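Long-range contacts in acetyltransferase (Agrobacterium tumefaciens, PDB 2DXQ), which is a putative GNAT-family acetyltransferase, probably transferring an acetyl group from acetyl-CoA to an acceptor that has not been identified: residues Ala5-Ala10 and Val55-Gly60; Tyr23-Pro28 and Val88-Arg93; Pro49-Phe54 and Thr67-Pro72; Pro80-Glu85 and Ala113-Val118; Thr101-Ala106 and Cys136-Asn141. One frame throughout, in Å; residues are numbered along the deposited sequence.

Interaction 1 of 5, residues Ala5-Ala10 and Val55-Gly60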
# COMPACT_ATOMS: atom_id res chain seq x y z
N ALA A 5 7.44 -1.31 -31.54
CA ALA A 5 6.11 -0.72 -31.64
C ALA A 5 5.33 -0.86 -30.34
O ALA A 5 4.49 -0.03 -30.03
CB ALA A 5 5.34 -1.36 -32.77
N ILE A 6 5.57 -1.95 -29.62
CA ILE A 6 4.91 -2.18 -28.33
C ILE A 6 6.00 -2.53 -27.34
O ILE A 6 6.83 -3.41 -27.60
CB ILE A 6 3.85 -3.31 -28.39
CG1 ILE A 6 2.67 -2.90 -29.28
CG2 ILE A 6 3.32 -3.65 -26.96
CD1 ILE A 6 1.72 -4.01 -29.60
N SER A 7 6.01 -1.84 -26.20
CA SER A 7 6.97 -2.16 -25.17
C SER A 7 6.37 -2.06 -23.77
O SER A 7 5.24 -1.61 -23.59
CB SER A 7 8.21 -1.28 -25.30
OG SER A 7 9.21 -1.77 -24.45
N LEU A 8 7.16 -2.48 -22.79
CA LEU A 8 6.77 -2.50 -21.39
C LEU A 8 8.07 -2.22 -20.63
O LEU A 8 9.07 -2.91 -20.85
CB LEU A 8 6.24 -3.89 -21.05
CG LEU A 8 6.02 -4.27 -19.60
CD1 LEU A 8 4.76 -3.64 -19.08
CD2 LEU A 8 5.93 -5.79 -19.51
N ARG A 9 8.05 -1.23 -19.75
CA ARG A 9 9.24 -0.85 -18.99
C ARG A 9 8.86 -0.03 -17.77
O ARG A 9 7.71 0.40 -17.65
CB ARG A 9 10.18 -0.03 -19.87
CG ARG A 9 9.53 1.15 -20.54
CD ARG A 9 10.55 1.96 -21.35
NE ARG A 9 9.91 3.09 -22.02
CZ ARG A 9 9.61 4.24 -21.42
NH1 ARG A 9 9.88 4.40 -20.13
NH2 ARG A 9 9.04 5.21 -22.11
N ALA A 10 9.82 0.16 -16.87
CA ALA A 10 9.67 1.12 -15.80
C ALA A 10 9.72 2.52 -16.39
O ALA A 10 10.43 2.77 -17.38
CB ALA A 10 10.77 0.94 -14.74
N VAL A 55 5.00 1.29 -17.32
CA VAL A 55 4.19 1.75 -18.46
C VAL A 55 4.21 0.72 -19.59
O VAL A 55 5.23 0.08 -19.83
CB VAL A 55 4.65 3.13 -19.02
CG1 VAL A 55 4.28 4.26 -18.06
CG2 VAL A 55 6.17 3.17 -19.30
N ALA A 56 3.08 0.55 -20.27
CA ALA A 56 3.06 -0.11 -21.57
C ALA A 56 3.08 1.02 -22.58
O ALA A 56 2.41 2.05 -22.38
CB ALA A 56 1.80 -0.97 -21.74
N THR A 57 3.87 0.86 -23.63
CA THR A 57 3.98 1.92 -24.62
C THR A 57 3.59 1.38 -25.98
O THR A 57 3.78 0.20 -26.26
CB THR A 57 5.42 2.52 -24.71
OG1 THR A 57 6.33 1.49 -25.08
CG2 THR A 57 5.86 3.16 -23.39
N GLU A 58 3.01 2.26 -26.79
CA GLU A 58 2.65 1.94 -28.16
C GLU A 58 3.25 3.05 -29.04
O GLU A 58 2.92 4.23 -28.86
CB GLU A 58 1.12 1.92 -28.26
CG GLU A 58 0.52 1.46 -29.60
CD GLU A 58 -0.91 1.89 -29.74
OE1 GLU A 58 -1.81 1.12 -29.35
OE2 GLU A 58 -1.16 3.03 -30.21
N ASN A 59 4.15 2.69 -29.96
CA ASN A 59 4.91 3.69 -30.74
C ASN A 59 5.57 4.71 -29.80
O ASN A 59 5.60 5.91 -30.10
CB ASN A 59 4.01 4.43 -31.73
CG ASN A 59 3.16 3.50 -32.55
OD1 ASN A 59 1.93 3.61 -32.58
ND2 ASN A 59 3.80 2.55 -33.21
N GLY A 60 6.04 4.23 -28.65
CA GLY A 60 6.69 5.10 -27.65
C GLY A 60 5.79 5.86 -26.70
O GLY A 60 6.27 6.42 -25.72
O HOH W 1 6.52 1.57 -27.81
O HOH W 2 9.16 2.48 -24.76
O HOH W 3 9.01 5.52 -24.79
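Antiparallel strand pairing joins Ile6-Ala10, outermost in the sheet of this chain, to the second half of strand 51-58. Ser7 and Thr57 form a hydrogen-bonded pair, Ser7 N to Thr57 O 3.0 Å and, from Thr57 N to Ser7 O, 2.8 Å. Arg9 and Val55 form the next, and Asn59 N reaches Ala5 O at 2.7 Å where the ladder ends. Ser7, Arg9, Val55 and Thr57 share one face. There the extended Arg9 chain carries its guanidinium over Val55, whose CG2 lies beneath one face of the group, 4.0 Å from Arg9 NH1. A water in the guanidinium plane sits 2.9 Å from Arg9 NE and is also bonded to Thr57 OG1, while Asp15 takes a salt bridge from Arg9 NH1. On the other face Ile6, Leu8 and Ala56 turn toward helix 98-112. The ladder is that of the β1 and β2 strands at the start of the GNAT fold.

Interaction 2 of 5, residues Tyr23-Pro28 and Val88-Arg93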
# COMPACT_ATOMS: atom_id res chain seq x y z
N TYR A 23 -2.96 9.90 -15.95
CA TYR A 23 -3.61 10.17 -14.67
C TYR A 23 -4.77 11.16 -14.81
O TYR A 23 -5.70 11.15 -14.02
CB TYR A 23 -2.58 10.66 -13.64
CG TYR A 23 -1.53 9.64 -13.27
CD1 TYR A 23 -1.83 8.28 -13.17
CD2 TYR A 23 -0.24 10.04 -12.96
CE1 TYR A 23 -0.86 7.35 -12.82
CE2 TYR A 23 0.74 9.14 -12.58
CZ TYR A 23 0.42 7.79 -12.52
OH TYR A 23 1.39 6.90 -12.14
N GLN A 24 -4.74 11.98 -15.86
CA GLN A 24 -5.89 12.81 -16.20
C GLN A 24 -7.06 11.98 -16.74
O GLN A 24 -8.23 12.30 -16.47
CB GLN A 24 -5.46 13.93 -17.17
CG GLN A 24 -4.64 15.00 -16.40
CD GLN A 24 -3.64 15.77 -17.24
OE1 GLN A 24 -3.78 15.89 -18.46
NE2 GLN A 24 -2.61 16.34 -16.56
N VAL A 25 -6.75 10.91 -17.46
CA VAL A 25 -7.77 9.93 -17.87
C VAL A 25 -8.37 9.23 -16.67
O VAL A 25 -9.61 9.08 -16.57
CB VAL A 25 -7.19 8.88 -18.88
CG1 VAL A 25 -8.18 7.73 -19.11
CG2 VAL A 25 -6.83 9.57 -20.19
N LEU A 26 -7.51 8.79 -15.75
CA LEU A 26 -7.92 8.12 -14.53
C LEU A 26 -8.94 8.97 -13.77
O LEU A 26 -10.03 8.48 -13.44
CB LEU A 26 -6.71 7.79 -13.65
CG LEU A 26 -6.94 7.06 -12.32
CD1 LEU A 26 -7.65 5.72 -12.57
CD2 LEU A 26 -5.61 6.86 -11.60
N ASN A 27 -8.58 10.23 -13.50
CA ASN A 27 -9.41 11.13 -12.70
C ASN A 27 -9.69 12.41 -13.48
O ASN A 27 -8.97 13.40 -13.33
CB ASN A 27 -8.71 11.47 -11.37
CG ASN A 27 -8.39 10.24 -10.51
OD1 ASN A 27 -9.15 9.28 -10.44
ND2 ASN A 27 -7.26 10.29 -9.84
N PRO A 28 -10.72 12.41 -14.35
CA PRO A 28 -10.99 13.59 -15.20
C PRO A 28 -11.29 14.90 -14.46
O PRO A 28 -11.15 15.97 -15.06
CB PRO A 28 -12.18 13.15 -16.07
CG PRO A 28 -12.74 11.93 -15.44
CD PRO A 28 -11.67 11.30 -14.61
N VAL A 88 -4.21 2.57 -14.88
CA VAL A 88 -5.05 3.21 -15.88
C VAL A 88 -4.79 2.71 -17.27
O VAL A 88 -3.65 2.40 -17.63
CB VAL A 88 -5.05 4.79 -15.78
CG1 VAL A 88 -3.72 5.36 -15.42
CG2 VAL A 88 -5.65 5.47 -17.01
N THR A 89 -5.89 2.62 -18.01
CA THR A 89 -5.90 2.29 -19.41
C THR A 89 -6.79 3.31 -20.11
O THR A 89 -7.43 4.14 -19.48
CB THR A 89 -6.52 0.88 -19.64
OG1 THR A 89 -7.87 0.83 -19.13
CG2 THR A 89 -5.71 -0.18 -18.95
N LEU A 90 -6.88 3.19 -21.42
CA LEU A 90 -7.59 4.18 -22.20
C LEU A 90 -8.89 3.65 -22.77
O LEU A 90 -8.91 2.48 -23.22
CB LEU A 90 -6.68 4.62 -23.33
CG LEU A 90 -5.37 5.28 -22.88
CD1 LEU A 90 -4.50 5.60 -24.09
CD2 LEU A 90 -5.62 6.53 -22.07
N GLU A 91 -9.94 4.49 -22.77
CA GLU A 91 -11.20 4.23 -23.54
C GLU A 91 -10.72 3.44 -24.75
O GLU A 91 -11.38 2.46 -25.17
CB GLU A 91 -11.93 5.51 -23.91
N ALA A 92 -9.63 3.86 -25.40
CA ALA A 92 -9.62 4.27 -26.81
C ALA A 92 -8.70 3.07 -27.18
O ALA A 92 -8.44 2.76 -28.36
CB ALA A 92 -8.88 5.55 -27.05
N ARG A 93 -8.21 2.40 -26.12
CA ARG A 93 -7.50 1.11 -26.22
C ARG A 93 -8.15 -0.03 -25.41
O ARG A 93 -7.49 -1.02 -25.07
CB ARG A 93 -6.02 1.26 -25.82
CG ARG A 93 -5.21 2.20 -26.71
CD ARG A 93 -5.08 1.70 -28.18
NE ARG A 93 -4.20 2.57 -28.95
CZ ARG A 93 -4.55 3.73 -29.52
NH1 ARG A 93 -5.81 4.18 -29.45
NH2 ARG A 93 -3.65 4.44 -30.16
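The last turn of helix 16-26 passes the end of strand 81-88, with Leu26 CA 5.8 Å from Val88 CA and Val25 CA 7.2 Å from Leu90 CA, and no hydrogen bond crosses between them. In the GNAT fold this is where the first helix covers the end of β4, just ahead of the loop and helix that in relatives hold the acetyl-CoA pyrophosphate. Val88 has the largest share of the contact, its side chain pointing at the helix. Its CB meets Leu26 CB at 4.0 Å, and its two methyls part: CG1 lies 4.1 Å from Tyr23 CD1, with the tyrosine side chain running about perpendicular to it, and CG2 turns to Val25 CG1. Val25 spreads its two methyls along Val88, Thr89 and Leu90. With CG1 anti to the backbone N (chi1 170°), that methyl of Val25 also comes within 3.7 Å of Thr89 O. Around the contact, Leu22 of the same helix touches both Val88 and Leu90, and Thr75 of the second subunit packs on Tyr23 and Leu26. Val25 and Leu90 meet nearly at right angles, Val25 CG2 against Leu90 CD2 at 3.8 Å.

Interaction 3 of 5, residues Pro49-Phe54 and Thr67-Pro72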
# COMPACT_ATOMS: atom_id res chain seq x y z
N PRO A 49 12.56 3.82 -2.45
CA PRO A 49 12.86 2.40 -2.41
C PRO A 49 11.61 1.53 -2.52
O PRO A 49 10.64 1.74 -1.77
CB PRO A 49 13.51 2.23 -1.03
CG PRO A 49 14.09 3.56 -0.75
CD PRO A 49 13.10 4.53 -1.28
N GLY A 50 11.65 0.58 -3.44
CA GLY A 50 10.56 -0.39 -3.62
C GLY A 50 9.36 0.08 -4.43
O GLY A 50 8.41 -0.68 -4.62
N LEU A 51 9.42 1.32 -4.93
CA LEU A 51 8.35 1.85 -5.78
C LEU A 51 8.81 1.83 -7.24
O LEU A 51 9.89 2.33 -7.55
CB LEU A 51 8.02 3.29 -5.38
CG LEU A 51 6.86 4.03 -6.07
CD1 LEU A 51 6.37 5.17 -5.17
CD2 LEU A 51 7.20 4.56 -7.47
N THR A 52 7.98 1.27 -8.12
CA THR A 52 8.24 1.31 -9.55
C THR A 52 6.95 1.65 -10.28
O THR A 52 5.93 1.02 -10.02
CB THR A 52 8.80 -0.03 -10.10
OG1 THR A 52 9.96 -0.43 -9.36
CG2 THR A 52 9.17 0.14 -11.57
N ILE A 53 7.00 2.65 -11.15
CA ILE A 53 5.87 2.95 -12.02
C ILE A 53 6.17 2.22 -13.33
O ILE A 53 7.21 2.45 -13.94
CB ILE A 53 5.74 4.47 -12.34
CG1 ILE A 53 5.59 5.32 -11.07
CG2 ILE A 53 4.55 4.71 -13.30
CD1 ILE A 53 5.81 6.86 -11.31
N PHE A 54 5.26 1.33 -13.76
CA PHE A 54 5.42 0.63 -15.02
C PHE A 54 4.52 1.25 -16.07
O PHE A 54 3.42 1.68 -15.75
CB PHE A 54 5.09 -0.84 -14.86
CG PHE A 54 6.10 -1.59 -14.04
CD1 PHE A 54 7.37 -1.83 -14.55
CD2 PHE A 54 5.79 -2.01 -12.75
CE1 PHE A 54 8.34 -2.51 -13.79
CE2 PHE A 54 6.73 -2.69 -11.98
CZ PHE A 54 8.00 -2.94 -12.50
N THR A 67 1.42 1.23 -10.73
CA THR A 67 2.52 1.50 -9.81
C THR A 67 2.62 0.36 -8.80
O THR A 67 1.62 -0.02 -8.18
CB THR A 67 2.31 2.84 -9.08
OG1 THR A 67 2.21 3.90 -10.05
CG2 THR A 67 3.45 3.10 -8.06
N LEU A 68 3.83 -0.17 -8.65
CA LEU A 68 4.09 -1.24 -7.71
C LEU A 68 4.77 -0.67 -6.48
O LEU A 68 5.73 0.09 -6.60
CB LEU A 68 5.00 -2.29 -8.35
CG LEU A 68 5.44 -3.46 -7.47
CD1 LEU A 68 4.24 -4.31 -7.00
CD2 LEU A 68 6.44 -4.30 -8.28
N LEU A 69 4.28 -1.06 -5.31
CA LEU A 69 4.88 -0.63 -4.04
C LEU A 69 5.29 -1.88 -3.28
O LEU A 69 4.44 -2.65 -2.83
CB LEU A 69 3.87 0.18 -3.21
CG LEU A 69 3.08 1.28 -3.93
CD1 LEU A 69 1.95 1.80 -3.04
CD2 LEU A 69 4.02 2.42 -4.33
N ILE A 70 6.59 -2.10 -3.15
CA ILE A 70 7.10 -3.27 -2.42
C ILE A 70 7.53 -2.78 -1.04
O ILE A 70 8.26 -1.79 -0.94
CB ILE A 70 8.29 -3.95 -3.14
CG1 ILE A 70 7.83 -4.52 -4.49
CG2 ILE A 70 8.87 -5.07 -2.26
CD1 ILE A 70 9.01 -4.98 -5.42
N VAL A 71 7.09 -3.49 -0.01
CA VAL A 71 7.20 -3.01 1.38
C VAL A 71 7.97 -4.02 2.23
O VAL A 71 7.60 -5.19 2.26
CB VAL A 71 5.79 -2.81 2.00
CG1 VAL A 71 5.90 -2.08 3.36
CG2 VAL A 71 4.85 -2.03 1.05
N PRO A 72 9.01 -3.57 2.96
CA PRO A 72 9.71 -4.48 3.86
C PRO A 72 8.81 -4.87 5.04
O PRO A 72 7.99 -4.04 5.49
CB PRO A 72 10.91 -3.65 4.34
CG PRO A 72 10.50 -2.25 4.19
CD PRO A 72 9.55 -2.20 3.01
O HOH W 4 7.74 1.09 -2.03
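The β hairpin of strands 51-58 and 61-71 is joined here at its open end, where Gly50-Phe54 runs antiparallel to Thr67-Ile70. Thr52 and Leu68 form a hydrogen-bonded pair, with Thr52 N 3.0 Å from Leu68 O in the carbonyl plane and Leu68 N 2.8 Å from Thr52 O. Ile70 N adds a bond to Gly50 O at 2.7 Å. One step further out, a water donates to both Pro49 O and Ile70 O, bridging the strands as they separate; Pro49 O also accepts from Gln48 of the second subunit. In the GNAT sheet these strands are β2 and β3, and their two faces are packed differently. On one, Leu51 and Leu69 run next to each other in the same direction, with Leu51 CG 3.7 Å from Leu69 CD2 and 4.1 Å from Thr67 CG2; Ile53 stands alongside Thr67 in the same manner. On the other face, toward helix 98-112, the Phe54 ring (chi1 -70°) swings back over its own strand, taking the CG2 methyl of Thr52 on one face. The ring edge meets the next strand, Phe54 CE2 lying 4.0 Å from Leu68 CD2, and His105 packs edge-to-face with the same ring.

Interaction 4 of 5, residues Pro80-Glu85 and Ala113-Val118; sequences PYAFIE and ANCYKV. With PO4 (phosphate ion), chain D.
Tyr116 N donates to Pro80 O at 3.1 Å, and Ala82 N to Lys117 O, also at 3.1 Å, so the two backbones begin to pair from both sides of Tyr81. The Tyr116 and Lys117 side chains leave together for a phosphate ion, probably from the crystallisation liquor. Tyr116 OH gives it a bond of 2.9 Å to O1, an oxygen lying near the plane of the ring. The extended Lys117 chain brings NZ to O4 of the same ion, although that separation is too short to be trusted in detail. Arg76 of this chain and Arg148 of the second subunit also bond to it, so the anion is held by basic groups from both chains. Lys117 CG lies over one face of its neighbour's ring, Tyr116, and also packs at 3.9 Å against Tyr81 CB. On the other side of the sheet Cys115 SG fills the corner between Pro80 CG and Ala82 CB, at 4.0 and 3.9 Å. Further along, Ile84 CD1 meets Val118 CG1 at 3.7 Å, beneath helix 98-112. Lys117 and Val118 also pair with a strand of the second subunit, carrying the sheet across the interface. Ala82 opposite Val118 is a parallel bridge between the two strands that the β4-α3-β5 crossover of the GNAT fold connects.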
# COMPACT_ATOMS: atom_id res chain seq x y z
N PRO A 80 8.57 -9.58 2.14
CA PRO A 80 7.89 -8.32 1.84
C PRO A 80 6.48 -8.57 1.30
O PRO A 80 6.12 -9.71 0.96
CB PRO A 80 8.80 -7.68 0.78
CG PRO A 80 9.46 -8.86 0.10
CD PRO A 80 9.69 -9.84 1.21
N TYR A 81 5.67 -7.53 1.26
CA TYR A 81 4.39 -7.63 0.57
C TYR A 81 4.29 -6.42 -0.35
O TYR A 81 5.09 -5.48 -0.25
CB TYR A 81 3.20 -7.70 1.54
CG TYR A 81 3.18 -6.56 2.52
CD1 TYR A 81 3.77 -6.70 3.78
CD2 TYR A 81 2.58 -5.35 2.20
CE1 TYR A 81 3.78 -5.65 4.69
CE2 TYR A 81 2.59 -4.28 3.09
CZ TYR A 81 3.20 -4.44 4.34
OH TYR A 81 3.19 -3.40 5.23
N ALA A 82 3.30 -6.42 -1.23
CA ALA A 82 3.21 -5.34 -2.19
C ALA A 82 1.79 -4.87 -2.39
O ALA A 82 0.85 -5.63 -2.16
CB ALA A 82 3.79 -5.80 -3.53
N PHE A 83 1.66 -3.61 -2.80
CA PHE A 83 0.39 -3.08 -3.30
C PHE A 83 0.58 -2.67 -4.75
O PHE A 83 1.69 -2.29 -5.18
CB PHE A 83 0.00 -1.81 -2.56
CG PHE A 83 -0.30 -2.03 -1.10
CD1 PHE A 83 -1.57 -2.40 -0.70
CD2 PHE A 83 0.68 -1.83 -0.15
CE1 PHE A 83 -1.86 -2.59 0.65
CE2 PHE A 83 0.40 -2.01 1.21
CZ PHE A 83 -0.88 -2.38 1.61
N ILE A 84 -0.52 -2.68 -5.50
CA ILE A 84 -0.53 -2.08 -6.83
C ILE A 84 -1.53 -0.93 -6.86
O ILE A 84 -2.67 -1.09 -6.39
CB ILE A 84 -0.80 -3.13 -7.94
CG1 ILE A 84 0.41 -4.06 -8.05
CG2 ILE A 84 -1.07 -2.44 -9.29
CD1 ILE A 84 0.20 -5.22 -9.03
N GLU A 85 -1.10 0.22 -7.37
CA GLU A 85 -1.92 1.42 -7.34
C GLU A 85 -1.92 2.16 -8.67
O GLU A 85 -1.10 1.90 -9.54
CB GLU A 85 -1.41 2.37 -6.25
CG GLU A 85 -2.14 2.18 -4.89
CD GLU A 85 -3.61 2.54 -4.98
OE1 GLU A 85 -4.02 3.16 -5.99
OE2 GLU A 85 -4.37 2.18 -4.06
N ALA A 113 10.57 -10.45 -6.37
CA ALA A 113 11.21 -9.78 -5.22
C ALA A 113 10.89 -10.49 -3.90
O ALA A 113 11.20 -9.96 -2.81
CB ALA A 113 10.75 -8.31 -5.17
N ASN A 114 10.28 -11.66 -4.01
CA ASN A 114 9.91 -12.57 -2.91
C ASN A 114 8.74 -12.05 -2.07
O ASN A 114 8.62 -12.42 -0.91
CB ASN A 114 11.10 -12.92 -1.99
CG ASN A 114 10.86 -14.21 -1.20
OD1 ASN A 114 10.18 -15.12 -1.66
ND2 ASN A 114 11.42 -14.28 0.00
N CYS A 115 7.88 -11.23 -2.65
CA CYS A 115 6.66 -10.82 -1.93
C CYS A 115 5.73 -12.02 -1.75
O CYS A 115 5.49 -12.79 -2.69
CB CYS A 115 5.91 -9.71 -2.68
SG CYS A 115 6.73 -8.14 -2.68
N TYR A 116 5.19 -12.20 -0.55
CA TYR A 116 4.27 -13.32 -0.33
C TYR A 116 2.85 -13.05 -0.83
O TYR A 116 2.08 -13.98 -1.10
CB TYR A 116 4.29 -13.80 1.12
CG TYR A 116 3.58 -12.92 2.12
CD1 TYR A 116 4.25 -11.89 2.77
CD2 TYR A 116 2.24 -13.16 2.45
CE1 TYR A 116 3.60 -11.10 3.72
CE2 TYR A 116 1.59 -12.36 3.38
CZ TYR A 116 2.28 -11.34 4.01
OH TYR A 116 1.64 -10.56 4.96
N LYS A 117 2.50 -11.77 -0.94
CA LYS A 117 1.20 -11.40 -1.45
C LYS A 117 1.29 -10.05 -2.17
O LYS A 117 2.21 -9.25 -1.92
CB LYS A 117 0.16 -11.32 -0.33
CG LYS A 117 0.39 -10.17 0.63
CD LYS A 117 -0.67 -10.12 1.74
CE LYS A 117 -0.21 -9.17 2.83
NZ LYS A 117 -1.27 -8.97 3.87
N VAL A 118 0.36 -9.83 -3.08
CA VAL A 118 0.19 -8.53 -3.73
C VAL A 118 -1.26 -8.12 -3.53
O VAL A 118 -2.15 -8.91 -3.81
CB VAL A 118 0.54 -8.60 -5.24
CG1 VAL A 118 0.40 -7.20 -5.88
CG2 VAL A 118 1.97 -9.10 -5.43
P PO4 D . -1.89 -12.20 5.55
O1 PO4 D . -0.42 -12.40 5.78
O2 PO4 D . -2.48 -13.41 4.88
O3 PO4 D . -2.60 -11.94 6.86
O4 PO4 D . -2.11 -11.02 4.65

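Interaction 5 of 5, residues Thr101-Ala106 and Cys136-Asn141. With PO4 (phosphate ion), chain F.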
# COMPACT_ATOMS: atom_id res chain seq x y z
N THR A 101 -1.28 -6.34 -19.35
CA THR A 101 0.17 -6.50 -19.46
C THR A 101 0.88 -5.82 -18.30
O THR A 101 1.75 -6.41 -17.64
CB THR A 101 0.72 -5.94 -20.78
OG1 THR A 101 0.07 -6.60 -21.89
CG2 THR A 101 2.24 -6.18 -20.87
N VAL A 102 0.51 -4.57 -18.04
CA VAL A 102 1.21 -3.80 -17.02
C VAL A 102 0.92 -4.29 -15.57
O VAL A 102 1.82 -4.34 -14.72
CB VAL A 102 1.01 -2.29 -17.25
CG1 VAL A 102 -0.39 -1.82 -16.87
CG2 VAL A 102 2.06 -1.50 -16.52
N VAL A 103 -0.32 -4.68 -15.32
CA VAL A 103 -0.68 -5.18 -13.98
C VAL A 103 -0.02 -6.52 -13.74
O VAL A 103 0.58 -6.76 -12.68
CB VAL A 103 -2.21 -5.27 -13.78
CG1 VAL A 103 -2.56 -5.94 -12.45
CG2 VAL A 103 -2.85 -3.85 -13.88
N ARG A 104 -0.11 -7.41 -14.73
CA ARG A 104 0.51 -8.74 -14.60
C ARG A 104 2.05 -8.62 -14.43
O ARG A 104 2.64 -9.34 -13.61
CB ARG A 104 0.09 -9.67 -15.75
CG ARG A 104 -1.36 -10.15 -15.61
CD ARG A 104 -1.76 -11.12 -16.70
NE ARG A 104 -1.14 -12.42 -16.47
CZ ARG A 104 -1.72 -13.46 -15.88
NH1 ARG A 104 -2.98 -13.40 -15.46
NH2 ARG A 104 -1.03 -14.58 -15.73
N HIS A 105 2.66 -7.67 -15.13
CA HIS A 105 4.10 -7.44 -14.98
C HIS A 105 4.45 -6.98 -13.57
O HIS A 105 5.41 -7.46 -12.97
CB HIS A 105 4.63 -6.43 -16.00
CG HIS A 105 6.11 -6.25 -15.96
ND1 HIS A 105 6.99 -7.17 -16.50
CD2 HIS A 105 6.88 -5.26 -15.45
CE1 HIS A 105 8.23 -6.75 -16.32
NE2 HIS A 105 8.19 -5.59 -15.69
N ALA A 106 3.65 -6.08 -13.03
CA ALA A 106 3.84 -5.61 -11.67
C ALA A 106 3.70 -6.75 -10.64
O ALA A 106 4.52 -6.88 -9.73
CB ALA A 106 2.86 -4.44 -11.38
N CYS A 136 -6.29 -10.68 -14.18
CA CYS A 136 -4.86 -10.46 -13.90
C CYS A 136 -4.33 -11.46 -12.88
O CYS A 136 -3.13 -11.48 -12.59
CB CYS A 136 -4.61 -9.03 -13.39
SG CYS A 136 -4.93 -7.76 -14.61
N GLY A 137 -5.23 -12.27 -12.32
CA GLY A 137 -4.82 -13.26 -11.31
C GLY A 137 -5.24 -12.91 -9.89
O GLY A 137 -5.09 -13.74 -8.97
N PHE A 138 -5.76 -11.70 -9.68
CA PHE A 138 -6.26 -11.32 -8.34
C PHE A 138 -7.52 -12.10 -7.96
O PHE A 138 -8.34 -12.44 -8.82
CB PHE A 138 -6.61 -9.83 -8.29
CG PHE A 138 -5.43 -8.91 -8.18
CD1 PHE A 138 -4.71 -8.80 -6.98
CD2 PHE A 138 -5.04 -8.13 -9.27
CE1 PHE A 138 -3.61 -7.93 -6.87
CE2 PHE A 138 -3.94 -7.24 -9.15
CZ PHE A 138 -3.23 -7.15 -7.97
N VAL A 139 -7.67 -12.36 -6.67
CA VAL A 139 -8.90 -12.92 -6.14
C VAL A 139 -9.56 -11.87 -5.24
O VAL A 139 -8.87 -11.17 -4.48
CB VAL A 139 -8.61 -14.21 -5.32
CG1 VAL A 139 -9.90 -14.83 -4.83
CG2 VAL A 139 -7.82 -15.19 -6.16
N GLN A 140 -10.88 -11.74 -5.35
CA GLN A 140 -11.60 -10.79 -4.50
C GLN A 140 -11.91 -11.47 -3.16
O GLN A 140 -13.05 -11.89 -2.89
CB GLN A 140 -12.86 -10.27 -5.22
CG GLN A 140 -13.39 -8.93 -4.71
CD GLN A 140 -14.06 -9.04 -3.36
OE1 GLN A 140 -15.17 -9.58 -3.26
NE2 GLN A 140 -13.40 -8.55 -2.31
N ASN A 141 -10.89 -11.58 -2.32
CA ASN A 141 -11.04 -12.27 -1.04
C ASN A 141 -10.59 -11.46 0.15
O ASN A 141 -10.33 -12.01 1.22
CB ASN A 141 -10.34 -13.63 -1.07
CG ASN A 141 -8.85 -13.53 -1.33
OD1 ASN A 141 -8.28 -12.43 -1.33
ND2 ASN A 141 -8.22 -14.68 -1.57
P PO4 F . -0.58 -5.86 -25.99
O1 PO4 F . 0.28 -5.54 -24.78
O2 PO4 F . 0.21 -6.70 -26.99
O3 PO4 F . -1.82 -6.59 -25.55
O4 PO4 F . -1.02 -4.61 -26.71
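Val103, on helix 98-112, turns its side chain toward the Cys136-Phe138 segment, where the chain leaves helix 127-135 for the last strand; the contact joins the helix that follows β4 of the GNAT fold to the chain just past the helix that follows β5. With Val103 CG1 anti to the backbone N (chi1 173°), one methyl serves both partners, 3.7 Å from Cys136 SG and 3.8 Å from Phe138 CE2. The valine and phenylalanine side chains run at about a right angle, and the methyl arrives at the edge of the ring, near its plane. Ile84 also packs on Phe138, as does Gln146 of the second subunit. Gly137, with its positive phi of 107°, closes helix 127-135 in a Schellman motif and turns the backbone between Cys136 and Phe138. Arg104 lies along Cys136, its CG 4.1 Å from Cys136 CB. A bend at chi3 (74°) turns the guanidinium to the C-terminal end of helix 127-135, where Arg104 NH1 makes a weak hydrogen bond to Ser135 O and stands 3.5 Å from Cys136 O at an angle too poor for a bond.

Interactions 1, 3 and 4 follow one sheet across the chain, 6-10, 51-58, 61-71, 81-88 and 117-122. Interactions 1 and 3 share strand 51-58, and interactions 3 and 4, centres 9 Å apart, meet through neighbouring strands 61-71 and 81-88. Helix 98-112, in interaction 5, covers one face, touching Leu8, Phe54 and Ile84 of the other three. Interaction 2 reaches interaction 3 through Tyr23 of helix 16-26, and interaction 1 through the salt bridge of Arg93, in its loop, with Glu58. Along the chain, interaction 3 is nested within interaction 2, while interactions 4 and 5 alternate. All but interaction 1 touch the second subunit, so several elements of the GNAT core also contribute to the dimer interface.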